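Local coordinates for citrate synthase (Thermotoga maritima, PDB 2P2W), which probably catalyses the condensation of oxaloacetate with acetyl-CoA and water to give citrate and CoA in the tricarboxylic acid cycle, at residues S40-T45 with S146-F151; L49-L54 with K114-A119; Y70-A75 with I139-D144; F183-I188 with A331-Y336. All blocks are in the same frame, centred on the assembly; numbering follows the deposited sequence.

Contacts 1, 2 and 3 form a connected cluster, and contact 4 joins it through contact 2. Contacts 1 and 2 share helix 42-51, and their centres are about 13 Å apart; H147 CE1 lies 3.5 Å from A119 O. Contact 3 meets contact 1 where N150 OD1 probably takes a hydrogen bond from R142 N at 2.8 Å, and meets contact 2 where Y70 packs on I116 and R117. W50 of contact 2 reaches A331 and I334 of contact 4. All four lie away from the predicted active-site residues H250 and D300, although the Y336 side chain in contact 4 is about 8 Å from a bound citrate anion.

Contact 1 of 4, residues S40-T45 with S146-F151; sequences STFEET and SHVENF
The F42 ring lies under the imidazole of H147, whose CD2 sits over its centre, 3.4 Å from F42 CE1. The two rings are inclined by 43°, too steep for a parallel stack and too shallow for an edge-to-face pair. With CG turned anti to the backbone N (chi1 -166°), F42 leads its ring toward the start of helix 147-156, and F42 CB meets V148 CG2 at 3.8 Å. Polar grip comes from E43. Its chain bends at chi2, bringing OE2 to H147 N at 2.8 Å; the N-H points at the carboxylate from above its plane. The other oxygen, E43 OE1, accepts from a water 2.8 Å away, which in turn accepts from V148 N and S146 OG. Two backbone N-H groups at the helix start are thereby satisfied, one directly and one through water. A serine in place of F42 would probably leave H147 CD2 without the ring it rests on, opening a gap between the helices. Helix 163-173 adds to this environment, with E167 accepting from F42 N. S146 OG takes a bond from E149 N (3.1 Å), while E149 OE1 accepts from S146 N: the reciprocal pair of a capping box, here at the start of a helix packed against another helix's first turn in the largely helical citrate synthase fold.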
# COMPACT_ATOMS: atom_id res chain seq x y z
N SER A 40 16.41 -24.13 11.80
CA SER A 40 15.44 -24.34 10.73
C SER A 40 15.93 -23.93 9.36
O SER A 40 17.12 -23.70 9.15
CB SER A 40 14.14 -23.58 11.07
OG SER A 40 13.04 -24.08 10.33
N THR A 41 14.99 -23.86 8.42
CA THR A 41 15.27 -23.47 7.04
C THR A 41 14.13 -22.55 6.62
O THR A 41 13.12 -22.44 7.32
CB THR A 41 15.26 -24.69 6.09
OG1 THR A 41 13.97 -25.33 6.17
CG2 THR A 41 16.34 -25.69 6.48
N PHE A 42 14.29 -21.89 5.48
CA PHE A 42 13.26 -20.98 4.99
C PHE A 42 11.91 -21.70 4.88
O PHE A 42 10.92 -21.25 5.44
CB PHE A 42 13.64 -20.41 3.63
CG PHE A 42 12.81 -19.23 3.20
CD1 PHE A 42 11.51 -19.41 2.73
CD2 PHE A 42 13.33 -17.93 3.25
CE1 PHE A 42 10.74 -18.31 2.31
CE2 PHE A 42 12.57 -16.83 2.84
CZ PHE A 42 11.28 -17.02 2.36
N GLU A 43 11.90 -22.81 4.14
CA GLU A 43 10.66 -23.56 3.94
C GLU A 43 10.04 -24.09 5.23
O GLU A 43 8.82 -24.05 5.39
CB GLU A 43 10.89 -24.71 2.96
CG GLU A 43 11.22 -24.26 1.55
CD GLU A 43 12.71 -24.30 1.25
OE1 GLU A 43 13.52 -24.04 2.17
OE2 GLU A 43 13.07 -24.57 0.09
N GLU A 44 10.86 -24.60 6.14
CA GLU A 44 10.32 -25.14 7.39
C GLU A 44 9.70 -24.06 8.28
O GLU A 44 8.63 -24.27 8.85
CB GLU A 44 11.41 -25.88 8.19
CG GLU A 44 10.84 -26.64 9.38
CD GLU A 44 11.92 -27.27 10.25
OE1 GLU A 44 12.71 -26.53 10.86
OE2 GLU A 44 11.97 -28.52 10.30
N THR A 45 10.37 -22.92 8.41
CA THR A 45 9.82 -21.86 9.24
C THR A 45 8.60 -21.21 8.57
O THR A 45 7.65 -20.83 9.25
CB THR A 45 10.88 -20.79 9.56
OG1 THR A 45 11.90 -21.38 10.38
CG2 THR A 45 10.25 -19.61 10.32
N SER A 146 17.09 -25.78 -2.84
CA SER A 146 16.18 -25.21 -1.85
C SER A 146 15.85 -23.77 -2.23
O SER A 146 16.49 -23.20 -3.12
CB SER A 146 16.81 -25.24 -0.46
OG SER A 146 17.77 -24.21 -0.31
N HIS A 147 14.87 -23.18 -1.56
CA HIS A 147 14.44 -21.80 -1.82
C HIS A 147 15.61 -20.81 -1.79
O HIS A 147 15.78 -20.00 -2.71
CB HIS A 147 13.38 -21.39 -0.79
CG HIS A 147 12.68 -20.10 -1.11
ND1 HIS A 147 11.88 -19.94 -2.23
CD2 HIS A 147 12.64 -18.92 -0.45
CE1 HIS A 147 11.37 -18.72 -2.23
NE2 HIS A 147 11.82 -18.08 -1.17
N VAL A 148 16.42 -20.86 -0.73
CA VAL A 148 17.55 -19.94 -0.58
C VAL A 148 18.73 -20.34 -1.48
O VAL A 148 19.35 -19.48 -2.10
CB VAL A 148 18.00 -19.87 0.90
CG1 VAL A 148 19.15 -18.89 1.05
CG2 VAL A 148 16.83 -19.44 1.77
N GLU A 149 19.05 -21.63 -1.54
CA GLU A 149 20.14 -22.11 -2.39
C GLU A 149 19.87 -21.64 -3.82
O GLU A 149 20.76 -21.12 -4.50
CB GLU A 149 20.19 -23.64 -2.42
CG GLU A 149 20.96 -24.29 -1.30
CD GLU A 149 20.93 -25.80 -1.40
OE1 GLU A 149 20.03 -26.35 -2.09
OE2 GLU A 149 21.80 -26.45 -0.77
N ASN A 150 18.64 -21.84 -4.26
CA ASN A 150 18.24 -21.47 -5.60
C ASN A 150 18.33 -19.98 -5.88
O ASN A 150 18.69 -19.57 -6.99
CB ASN A 150 16.83 -21.94 -5.90
CG ASN A 150 16.38 -21.56 -7.29
OD1 ASN A 150 16.89 -22.08 -8.28
ND2 ASN A 150 15.41 -20.67 -7.36
N PHE A 151 17.99 -19.17 -4.89
CA PHE A 151 18.07 -17.73 -5.07
C PHE A 151 19.52 -17.35 -5.34
O PHE A 151 19.82 -16.62 -6.28
CB PHE A 151 17.56 -16.99 -3.83
CG PHE A 151 17.76 -15.51 -3.88
CD1 PHE A 151 17.42 -14.79 -5.02
CD2 PHE A 151 18.29 -14.82 -2.79
CE1 PHE A 151 17.60 -13.41 -5.08
CE2 PHE A 151 18.48 -13.44 -2.84
CZ PHE A 151 18.13 -12.73 -3.99
O HOH W 1 15.81 -22.57 1.49

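Contact 2 of 4, residues L49-L54 with K114-A119; sequences LWYGKL and KAIRVA
In the helical packing of the citrate synthase fold, the last turn of helix 42-51 sets the indole of W50 against one side of helix 110-133, meeting A115, I116 and A119. The six-membered ring of W50 is flanked over one face by I116, whose CG1 sits 4.2 Å from its centroid and 21° off the ring normal, a CH-pi contact offset toward the rim on the CE3 and CZ3 side. The indole edge is met differently: A119 CB lies near the ring plane, 3.7 Å from W50 CH2. Near the nitrogen, A115 CB approaches W50 NE1 to 3.9 Å. A115 and A119 are one helical turn apart, and their short side chains let the indole come close to the backbone, with W50 CH2 3.9 Å from I116 CA. In W50, CG stands anti to the carbonyl carbon (chi1 -79°), a setting that carries the indole toward helix 110-133. The nitrogen NE1 is not left to the alanines, for it is hydrogen-bonded to T330 OG1 on helix 317-337. Next to the indole, Y51 reaches across I116 at about a right angle, and Y51 OH ends 3.3 Å from I116 CD1. The isoleucine thus serves both aromatic residues, CG1 facing the indole and CD1 the phenol. Around them, F63 of helix 57-69 touches W50, Y51 and I116; on helix 317-337, V327 lies against W50 and V326 against A119; and L195 of helix 195-207 backs A115.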
# COMPACT_ATOMS: atom_id res chain seq x y z
N LEU A 49 4.91 -20.84 10.10
CA LEU A 49 4.17 -19.59 10.21
C LEU A 49 2.79 -19.67 9.55
O LEU A 49 1.81 -19.17 10.11
CB LEU A 49 4.98 -18.44 9.58
CG LEU A 49 6.17 -17.96 10.42
CD1 LEU A 49 7.02 -16.97 9.63
CD2 LEU A 49 5.65 -17.32 11.70
N TRP A 50 2.71 -20.30 8.39
CA TRP A 50 1.44 -20.43 7.67
C TRP A 50 0.49 -21.51 8.19
O TRP A 50 -0.72 -21.30 8.23
CB TRP A 50 1.68 -20.70 6.18
CG TRP A 50 2.04 -19.49 5.37
CD1 TRP A 50 1.46 -18.25 5.43
CD2 TRP A 50 3.03 -19.41 4.34
NE1 TRP A 50 2.03 -17.41 4.50
CE2 TRP A 50 3.00 -18.09 3.82
CE3 TRP A 50 3.95 -20.33 3.80
CZ2 TRP A 50 3.84 -17.67 2.79
CZ3 TRP A 50 4.80 -19.90 2.78
CH2 TRP A 50 4.73 -18.58 2.28
N TYR A 51 1.04 -22.65 8.59
CA TYR A 51 0.20 -23.76 9.06
C TYR A 51 0.03 -23.91 10.56
O TYR A 51 -0.87 -24.62 11.01
CB TYR A 51 0.72 -25.07 8.46
CG TYR A 51 0.51 -25.15 6.97
CD1 TYR A 51 -0.75 -25.48 6.44
CD2 TYR A 51 1.54 -24.85 6.07
CE1 TYR A 51 -0.96 -25.51 5.07
CE2 TYR A 51 1.33 -24.88 4.70
CZ TYR A 51 0.08 -25.21 4.20
OH TYR A 51 -0.13 -25.24 2.84
N GLY A 52 0.88 -23.25 11.34
CA GLY A 52 0.75 -23.32 12.79
C GLY A 52 1.39 -24.51 13.49
O GLY A 52 1.21 -24.69 14.70
N LYS A 53 2.13 -25.33 12.76
CA LYS A 53 2.78 -26.48 13.37
C LYS A 53 4.04 -26.83 12.59
O LYS A 53 4.13 -26.55 11.39
CB LYS A 53 1.84 -27.68 13.38
CG LYS A 53 1.56 -28.23 12.00
CD LYS A 53 0.34 -29.13 11.99
CE LYS A 53 0.29 -29.96 10.71
NZ LYS A 53 0.30 -29.11 9.50
N LEU A 54 5.02 -27.43 13.26
CA LEU A 54 6.25 -27.83 12.59
C LEU A 54 5.87 -29.03 11.71
O LEU A 54 5.15 -29.93 12.15
CB LEU A 54 7.32 -28.23 13.61
CG LEU A 54 7.83 -27.08 14.50
CD1 LEU A 54 8.79 -27.62 15.55
CD2 LEU A 54 8.51 -26.03 13.64
N LYS A 114 -2.24 -19.03 -2.41
CA LYS A 114 -1.80 -17.86 -3.15
C LYS A 114 -0.55 -17.26 -2.50
O LYS A 114 0.39 -16.85 -3.19
CB LYS A 114 -2.92 -16.82 -3.19
CG LYS A 114 -2.70 -15.69 -4.19
CD LYS A 114 -4.01 -14.97 -4.51
CE LYS A 114 -5.13 -15.96 -4.80
NZ LYS A 114 -5.27 -16.23 -6.25
N ALA A 115 -0.55 -17.21 -1.17
CA ALA A 115 0.58 -16.67 -0.42
C ALA A 115 1.82 -17.51 -0.68
O ALA A 115 2.91 -16.97 -0.89
CB ALA A 115 0.26 -16.66 1.08
N ILE A 116 1.65 -18.83 -0.65
CA ILE A 116 2.75 -19.75 -0.89
C ILE A 116 3.37 -19.53 -2.27
O ILE A 116 4.59 -19.50 -2.42
CB ILE A 116 2.27 -21.22 -0.76
CG1 ILE A 116 1.85 -21.50 0.69
CG2 ILE A 116 3.37 -22.18 -1.21
CD1 ILE A 116 1.21 -22.87 0.90
N ARG A 117 2.51 -19.38 -3.28
CA ARG A 117 2.98 -19.18 -4.65
C ARG A 117 3.71 -17.85 -4.84
O ARG A 117 4.77 -17.80 -5.46
CB ARG A 117 1.81 -19.27 -5.63
CG ARG A 117 2.20 -19.05 -7.08
CD ARG A 117 1.20 -19.71 -8.02
NE ARG A 117 -0.17 -19.27 -7.78
CZ ARG A 117 -0.63 -18.04 -8.04
NH1 ARG A 117 0.19 -17.13 -8.56
NH2 ARG A 117 -1.89 -17.74 -7.80
N VAL A 118 3.16 -16.77 -4.30
CA VAL A 118 3.79 -15.47 -4.44
C VAL A 118 5.15 -15.44 -3.74
O VAL A 118 6.12 -14.93 -4.29
CB VAL A 118 2.88 -14.33 -3.88
CG1 VAL A 118 2.79 -14.41 -2.37
CG2 VAL A 118 3.40 -12.98 -4.33
N ALA A 119 5.23 -16.02 -2.55
CA ALA A 119 6.50 -16.06 -1.82
C ALA A 119 7.54 -16.86 -2.61
O ALA A 119 8.72 -16.50 -2.64
CB ALA A 119 6.29 -16.67 -0.45

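Contact 3 of 4, residues Y70-A75 with I139-D144; sequences YRELPA and IRPRKD
R71 and P141 make the close-packed half of this contact between two loops, while E72 and R140 line its looser, exposed side. R71 CB rests on P141 CB at 3.8 Å, and the two side chains lie alongside each other, running opposite ways. CG of R71 stands anti to its carbonyl carbon (chi1 -59°), and the chain runs extended from there to NE, carrying the guanidinium along loop 139-144. R71 NH1 comes 2.9 Å from R142 O, which lies near the guanidinium plane, at its edge, and R71 NH2 is hydrogen-bonded to L145 O. A leucine here would probably still touch P141 but leave the L145 carbonyl without its donor and the loop freer to shift. Toward solvent, E72 bends at chi2 and brings OE2 to 3.4 Å from P141 CD. E72 OE1 stays 4.6 Å from R140 NH1, a proximity of opposite charges without contact. A water gives to L73 O at 2.7 Å and accepts only weakly from R140 NH1. Within loop 139-144, R142 grips D144 side-on, R142 NH2 to D144 OD2 at 2.8 Å, and also meets Y153 in a cation-pi contact. The chemistry implies a buried arginine hydrogen-bonded to the L145 carbonyl, and an exposed side where E72 and R140 merely lie near each other, the firm salt bridge staying within 139-144.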
# COMPACT_ATOMS: atom_id res chain seq x y z
N TYR A 70 6.66 -23.61 -7.80
CA TYR A 70 6.03 -22.30 -7.98
C TYR A 70 6.99 -21.14 -8.27
O TYR A 70 6.60 -19.97 -8.20
CB TYR A 70 5.23 -21.91 -6.73
CG TYR A 70 3.97 -22.69 -6.47
CD1 TYR A 70 3.16 -23.13 -7.53
CD2 TYR A 70 3.53 -22.93 -5.17
CE1 TYR A 70 1.95 -23.77 -7.28
CE2 TYR A 70 2.32 -23.56 -4.92
CZ TYR A 70 1.53 -23.98 -5.98
OH TYR A 70 0.33 -24.61 -5.73
N ARG A 71 8.24 -21.46 -8.62
CA ARG A 71 9.25 -20.43 -8.87
C ARG A 71 9.25 -19.76 -10.24
O ARG A 71 9.99 -18.79 -10.45
CB ARG A 71 10.64 -21.02 -8.63
CG ARG A 71 10.84 -21.54 -7.23
CD ARG A 71 12.17 -22.26 -7.09
NE ARG A 71 12.32 -22.82 -5.75
CZ ARG A 71 13.27 -23.69 -5.41
NH1 ARG A 71 14.14 -24.10 -6.32
NH2 ARG A 71 13.32 -24.15 -4.17
N GLU A 72 8.42 -20.23 -11.17
CA GLU A 72 8.41 -19.66 -12.51
C GLU A 72 7.58 -18.40 -12.70
O GLU A 72 6.53 -18.22 -12.07
CB GLU A 72 7.93 -20.71 -13.53
CG GLU A 72 8.77 -21.97 -13.61
CD GLU A 72 10.21 -21.69 -13.99
OE1 GLU A 72 10.44 -20.80 -14.82
OE2 GLU A 72 11.10 -22.38 -13.46
N LEU A 73 8.06 -17.53 -13.58
CA LEU A 73 7.34 -16.31 -13.93
C LEU A 73 6.63 -16.63 -15.24
O LEU A 73 7.18 -17.32 -16.10
CB LEU A 73 8.31 -15.14 -14.16
CG LEU A 73 8.73 -14.33 -12.93
CD1 LEU A 73 9.67 -13.21 -13.36
CD2 LEU A 73 7.50 -13.76 -12.25
N PRO A 74 5.38 -16.15 -15.41
CA PRO A 74 4.64 -16.41 -16.65
C PRO A 74 5.43 -15.89 -17.85
O PRO A 74 6.20 -14.95 -17.72
CB PRO A 74 3.34 -15.65 -16.43
CG PRO A 74 3.14 -15.75 -14.95
CD PRO A 74 4.53 -15.47 -14.42
N ALA A 75 5.23 -16.51 -19.01
CA ALA A 75 5.93 -16.11 -20.22
C ALA A 75 5.74 -14.63 -20.54
O ALA A 75 6.66 -13.96 -21.02
CB ALA A 75 5.47 -16.96 -21.39
N ILE A 139 19.32 -17.23 -15.42
CA ILE A 139 19.62 -18.55 -14.88
C ILE A 139 18.30 -19.02 -14.30
O ILE A 139 17.83 -18.51 -13.28
CB ILE A 139 20.69 -18.49 -13.77
CG1 ILE A 139 22.04 -18.09 -14.38
CG2 ILE A 139 20.81 -19.85 -13.08
CD1 ILE A 139 23.16 -17.89 -13.37
N ARG A 140 17.68 -19.98 -14.99
CA ARG A 140 16.36 -20.50 -14.60
C ARG A 140 16.39 -21.17 -13.22
O ARG A 140 17.40 -21.70 -12.78
CB ARG A 140 15.91 -21.50 -15.67
CG ARG A 140 15.91 -20.89 -17.07
CD ARG A 140 14.67 -20.02 -17.31
NE ARG A 140 14.77 -19.34 -18.61
CZ ARG A 140 13.67 -18.71 -19.06
NH1 ARG A 140 12.56 -18.72 -18.34
NH2 ARG A 140 13.70 -18.09 -20.24
N PRO A 141 15.24 -21.16 -12.53
CA PRO A 141 15.14 -21.78 -11.21
C PRO A 141 15.45 -23.27 -11.33
O PRO A 141 15.03 -23.91 -12.29
CB PRO A 141 13.69 -21.53 -10.81
CG PRO A 141 13.31 -20.30 -11.58
CD PRO A 141 13.96 -20.53 -12.92
N ARG A 142 16.18 -23.82 -10.36
CA ARG A 142 16.51 -25.24 -10.37
C ARG A 142 15.65 -25.94 -9.32
O ARG A 142 15.74 -25.63 -8.13
CB ARG A 142 17.99 -25.44 -10.05
CG ARG A 142 18.91 -25.10 -11.21
CD ARG A 142 20.36 -25.24 -10.80
NE ARG A 142 20.63 -26.52 -10.15
CZ ARG A 142 21.83 -26.91 -9.73
NH1 ARG A 142 22.88 -26.11 -9.90
NH2 ARG A 142 21.99 -28.09 -9.14
N LYS A 143 14.84 -26.90 -9.76
CA LYS A 143 13.95 -27.59 -8.84
C LYS A 143 14.66 -28.51 -7.84
O LYS A 143 14.06 -28.93 -6.86
CB LYS A 143 12.89 -28.39 -9.61
CG LYS A 143 11.56 -28.48 -8.87
CD LYS A 143 10.50 -29.24 -9.65
CE LYS A 143 9.16 -29.20 -8.92
NZ LYS A 143 9.23 -29.89 -7.60
N ASP A 144 15.94 -28.80 -8.08
CA ASP A 144 16.69 -29.66 -7.17
C ASP A 144 17.35 -28.87 -6.04
O ASP A 144 18.01 -29.44 -5.18
CB ASP A 144 17.75 -30.47 -7.93
CG ASP A 144 18.86 -29.61 -8.50
OD1 ASP A 144 18.55 -28.55 -9.09
OD2 ASP A 144 20.04 -30.00 -8.38
O HOH W 2 9.41 -17.87 -17.58

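Contact 4 of 4, residues F183-I188 with A331-Y336; sequences FAALVI and AHVIEY
Helices 183-188 and 331-336 run in roughly the same direction at 36° (signed crossing angle -36°), with their axes 9.3 Å apart and the nearest alpha carbons, those of L186 and V333, 5.8 Å apart. L186 carries the contact. With CG anti to the carbonyl carbon (chi1 -67°), it sends the CD2 methyl across to the other helix, where it settles against three residues. L186 CD2 lies 3.8 Å from H332 O and from Y336 CB, and 4.0 Å from V333 N. The methyl thus touches backbone as well as side chain, and the leucine crosses the Y336 side chain obliquely. Beside it, the methyls A185 CB and V333 CG2 meet at 4.1 Å. H332 shows L186 its CB, while its imidazole leads away to a bond between NE2 and E175 OE2. Y336 likewise lends the contact its stem: OH is hydrogen-bonded to K341 O, and K4 of the second subunit makes a cation-pi contact with the ring. Elsewhere on helix 180-189, A184 and V187 pack against V187 and A180 of the second subunit, respectively, placing this contact at the dimer interface. The Y336 side chain lies about 8 Å from the bound citrate. Chemically the contact is apolar: no hydrogen bond crosses between the two segments, and H332 NE2 and Y336 OH bond to partners outside it.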
# COMPACT_ATOMS: atom_id res chain seq x y z
N PHE A 183 1.29 -3.58 8.87
CA PHE A 183 0.09 -2.79 9.12
C PHE A 183 -0.50 -2.27 7.81
O PHE A 183 -1.72 -2.25 7.64
CB PHE A 183 0.40 -1.63 10.07
CG PHE A 183 -0.83 -0.92 10.57
CD1 PHE A 183 -1.93 -1.64 11.04
CD2 PHE A 183 -0.88 0.47 10.60
CE1 PHE A 183 -3.05 -0.99 11.54
CE2 PHE A 183 -2.00 1.14 11.09
CZ PHE A 183 -3.09 0.40 11.57
N ALA A 184 0.36 -1.85 6.89
CA ALA A 184 -0.10 -1.35 5.59
C ALA A 184 -0.86 -2.47 4.86
O ALA A 184 -1.91 -2.24 4.27
CB ALA A 184 1.10 -0.89 4.75
N ALA A 185 -0.31 -3.68 4.92
CA ALA A 185 -0.94 -4.82 4.28
C ALA A 185 -2.30 -5.09 4.91
O ALA A 185 -3.26 -5.47 4.22
CB ALA A 185 -0.05 -6.06 4.41
N LEU A 186 -2.39 -4.91 6.23
CA LEU A 186 -3.65 -5.15 6.94
C LEU A 186 -4.71 -4.11 6.60
O LEU A 186 -5.88 -4.45 6.43
CB LEU A 186 -3.42 -5.18 8.45
CG LEU A 186 -2.59 -6.36 8.98
CD1 LEU A 186 -2.49 -6.28 10.50
CD2 LEU A 186 -3.23 -7.68 8.54
N VAL A 187 -4.31 -2.84 6.51
CA VAL A 187 -5.26 -1.78 6.17
C VAL A 187 -5.86 -2.08 4.80
O VAL A 187 -7.08 -2.00 4.61
CB VAL A 187 -4.58 -0.39 6.14
CG1 VAL A 187 -5.54 0.65 5.56
CG2 VAL A 187 -4.17 0.01 7.55
N ILE A 188 -5.01 -2.43 3.85
CA ILE A 188 -5.46 -2.75 2.51
C ILE A 188 -6.30 -4.02 2.53
O ILE A 188 -7.35 -4.10 1.89
CB ILE A 188 -4.26 -2.92 1.55
CG1 ILE A 188 -3.55 -1.57 1.41
CG2 ILE A 188 -4.73 -3.43 0.19
CD1 ILE A 188 -2.18 -1.64 0.77
N ALA A 331 0.77 -14.15 6.26
CA ALA A 331 0.24 -14.88 7.41
C ALA A 331 -0.75 -13.98 8.15
O ALA A 331 -1.84 -14.40 8.52
CB ALA A 331 1.39 -15.30 8.34
N HIS A 332 -0.35 -12.72 8.35
CA HIS A 332 -1.21 -11.75 9.03
C HIS A 332 -2.48 -11.44 8.24
O HIS A 332 -3.57 -11.41 8.81
CB HIS A 332 -0.43 -10.47 9.31
CG HIS A 332 0.32 -10.50 10.60
ND1 HIS A 332 -0.29 -10.30 11.82
CD2 HIS A 332 1.63 -10.75 10.87
CE1 HIS A 332 0.61 -10.44 12.78
NE2 HIS A 332 1.77 -10.72 12.23
N VAL A 333 -2.34 -11.20 6.94
CA VAL A 333 -3.51 -10.91 6.12
C VAL A 333 -4.53 -12.05 6.26
O VAL A 333 -5.71 -11.81 6.53
CB VAL A 333 -3.12 -10.74 4.62
CG1 VAL A 333 -4.37 -10.71 3.75
CG2 VAL A 333 -2.32 -9.45 4.44
N ILE A 334 -4.05 -13.28 6.09
CA ILE A 334 -4.90 -14.46 6.19
C ILE A 334 -5.62 -14.54 7.54
O ILE A 334 -6.83 -14.75 7.60
CB ILE A 334 -4.08 -15.76 6.01
CG1 ILE A 334 -3.54 -15.85 4.58
CG2 ILE A 334 -4.94 -16.98 6.34
CD1 ILE A 334 -2.45 -16.86 4.39
N GLU A 335 -4.86 -14.38 8.62
CA GLU A 335 -5.42 -14.42 9.96
C GLU A 335 -6.45 -13.32 10.16
O GLU A 335 -7.57 -13.57 10.60
CB GLU A 335 -4.31 -14.27 11.00
CG GLU A 335 -4.79 -14.38 12.45
CD GLU A 335 -3.67 -14.14 13.45
OE1 GLU A 335 -3.13 -13.02 13.49
OE2 GLU A 335 -3.33 -15.09 14.21
N TYR A 336 -6.06 -12.09 9.84
CA TYR A 336 -6.95 -10.94 10.01
C TYR A 336 -8.29 -11.04 9.27
O TYR A 336 -9.35 -10.82 9.87
CB TYR A 336 -6.27 -9.66 9.56
CG TYR A 336 -7.02 -8.42 9.96
CD1 TYR A 336 -6.93 -7.92 11.27
CD2 TYR A 336 -7.85 -7.75 9.06
CE1 TYR A 336 -7.64 -6.80 11.66
CE2 TYR A 336 -8.57 -6.62 9.45
CZ TYR A 336 -8.46 -6.15 10.75
OH TYR A 336 -9.16 -5.04 11.14